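Local coordinates for sugar phosphate isomerase/epimerase (Parabacteroides distasonis, PDB 3L23), which binds magnesium within a xylose isomerase-like TIM barrel and probably acts as a sugar isomerase or epimerase, at residues Phe257-Ile260 / Phe261-Tyr265. Numbering follows the deposited sequence.
Sequences FEMI and FKQMY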
loop_
_atom_site.group_PDB
_atom_site.type_symbol
_atom_site.label_atom_id
_atom_site.label_comp_id
_atom_site.label_asym_id
_atom_site.label_seq_id
_atom_site.Cartn_x
_atom_site.Cartn_y
_atom_site.Cartn_z
ATOM N N PHE A 257 3.794 -5.207 -17.896
ATOM C CA PHE A 257 4.879 -4.782 -16.994
ATOM C C PHE A 257 6.015 -4.011 -17.712
ATOM O O PHE A 257 6.585 -3.096 -17.108
ATOM C CB PHE A 257 5.405 -5.959 -16.186
ATOM C CG PHE A 257 4.423 -6.480 -15.202
ATOM C CD1 PHE A 257 3.906 -5.651 -14.203
ATOM C CD2 PHE A 257 3.973 -7.789 -15.296
ATOM C CE1 PHE A 257 2.984 -6.182 -13.289
ATOM C CE2 PHE A 257 3.052 -8.303 -14.408
ATOM C CZ PHE A 257 2.583 -7.512 -13.404
ATOM N N GLU A 258 6.298 -4.315 -18.971
ATOM C CA GLU A 258 7.332 -3.559 -19.691
ATOM C C GLU A 258 6.977 -2.077 -19.711
ATOM O O GLU A 258 7.815 -1.240 -19.397
ATOM C CB GLU A 258 7.560 -4.116 -21.096
ATOM C CG GLU A 258 8.675 -3.400 -21.865
ATOM C CD GLU A 258 8.961 -4.006 -23.214
ATOM O OE1 GLU A 258 8.279 -4.981 -23.624
ATOM O OE2 GLU A 258 9.892 -3.510 -23.878
HETATM N N MSE A 259 5.740 -1.748 -20.071
HETATM C CA MSE A 259 5.297 -0.354 -20.127
HETATM C C MSE A 259 5.197 0.261 -18.746
HETATM O O MSE A 259 5.531 1.430 -18.562
HETATM C CB MSE A 259 3.959 -0.238 -20.914
HETATM C CG MSE A 259 3.520 1.148 -21.211
HETATM SE SE MSE A 259 4.643 1.997 -22.564
HETATM C CE MSE A 259 5.014 3.615 -21.461
ATOM N N ILE A 260 4.697 -0.506 -17.770
ATOM C CA ILE A 260 4.610 -0.034 -16.394
ATOM C C ILE A 260 6.004 0.362 -15.870
ATOM O O ILE A 260 6.166 1.454 -15.339
ATOM C CB ILE A 260 3.941 -1.067 -15.483
ATOM C CG1 ILE A 260 2.451 -1.090 -15.780
ATOM C CG2 ILE A 260 4.174 -0.760 -14.009
ATOM C CD1 ILE A 260 1.730 -2.273 -15.160
ATOM N N PHE A 261 7.004 -0.501 -16.048
ATOM C CA PHE A 261 8.361 -0.159 -15.578
ATOM C C PHE A 261 9.008 0.980 -16.367
ATOM O O PHE A 261 9.693 1.817 -15.792
ATOM C CB PHE A 261 9.276 -1.373 -15.555
ATOM C CG PHE A 261 9.137 -2.175 -14.306
ATOM C CD1 PHE A 261 8.140 -3.189 -14.197
ATOM C CD2 PHE A 261 9.941 -1.899 -13.206
ATOM C CE1 PHE A 261 7.990 -3.925 -13.023
ATOM C CE2 PHE A 261 9.790 -2.630 -12.044
ATOM C CZ PHE A 261 8.826 -3.630 -11.947
ATOM N N LYS A 262 8.781 1.021 -17.671
ATOM C CA LYS A 262 9.281 2.124 -18.476
ATOM C C LYS A 262 8.766 3.435 -17.907
ATOM O O LYS A 262 9.526 4.419 -17.712
ATOM C CB LYS A 262 8.832 1.949 -19.918
ATOM C CG LYS A 262 9.211 3.099 -20.816
ATOM C CD LYS A 262 9.086 2.725 -22.263
ATOM C CE LYS A 262 8.965 3.953 -23.113
ATOM N NZ LYS A 262 9.096 3.594 -24.536
ATOM N N GLN A 263 7.467 3.462 -17.636
ATOM C CA GLN A 263 6.858 4.671 -17.130
ATOM C C GLN A 263 7.339 4.999 -15.699
ATOM O O GLN A 263 7.534 6.163 -15.366
ATOM C CB GLN A 263 5.309 4.601 -17.189
ATOM C CG GLN A 263 4.679 5.966 -16.970
ATOM C CD GLN A 263 5.005 6.960 -18.073
ATOM O OE1 GLN A 263 4.834 6.656 -19.284
ATOM N NE2 GLN A 263 5.528 8.149 -17.692
HETATM N N MSE A 264 7.513 3.975 -14.872
HETATM C CA MSE A 264 7.998 4.142 -13.512
HETATM C C MSE A 264 9.366 4.879 -13.506
HETATM O O MSE A 264 9.556 5.868 -12.762
HETATM C CB MSE A 264 8.097 2.782 -12.813
HETATM C CG MSE A 264 8.363 2.888 -11.320
HETATM SE SE MSE A 264 8.766 1.147 -10.561
HETATM C CE MSE A 264 10.561 1.083 -11.078
ATOM N N TYR A 265 10.280 4.432 -14.377
ATOM C CA TYR A 265 11.627 4.998 -14.509
ATOM C C TYR A 265 11.577 6.401 -15.112
ATOM O O TYR A 265 12.253 7.283 -14.605
ATOM C CB TYR A 265 12.549 4.055 -15.301
ATOM C CG TYR A 265 12.866 2.795 -14.562
ATOM C CD1 TYR A 265 13.344 2.820 -13.254
ATOM C CD2 TYR A 265 12.637 1.555 -15.139
ATOM C CE1 TYR A 265 13.581 1.633 -12.562
ATOM C CE2 TYR A 265 12.886 0.407 -14.461
ATOM C CZ TYR A 265 13.338 0.428 -13.171
ATOM O OH TYR A 265 13.564 -0.789 -12.524
#
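Phe261 lies one helical turn beyond Phe257 and meets its carbonyl with both backbone N and ring edge. Phe261 N donates to Phe257 O at 2.8 Å, nearly straight at 172°, and the same carbonyl oxygen lies at the edge of the Phe261 ring, in its plane, 3.3 Å from CD1. Both phenylalanines face inward, as suits large apolar rings on the buried side of a helix: each touches Ile243, and Phe261 sets its ring edge-to-face with that of Tyr272. Helix 257-267 is the crossover helix of a beta-alpha-beta unit in the TIM barrel; it joins parallel strands 238-243 and 272-274 and packs its inner side on the first, whose His242 binds magnesium. Ile260, buried between that strand and helix 227-233, spreads its beta-branched apolar chain over Ile243 and Val228, while its O accepts from Met264 N at 2.9 Å. Further round the helix, selenomethionine Met259 runs alongside Gln263, and both rest on Val228. Met259 CG lies opposite the backbone N (chi1 -171°), and two further kinks fold the chain so that CE comes to 3.7 Å from Gln263 OE1. That flexible apolar chain flanks a fixed amide, for Gln263 OE1 accepts from Gln232 NE2 and Gln263 NE2 bonds to Asn267 OD1.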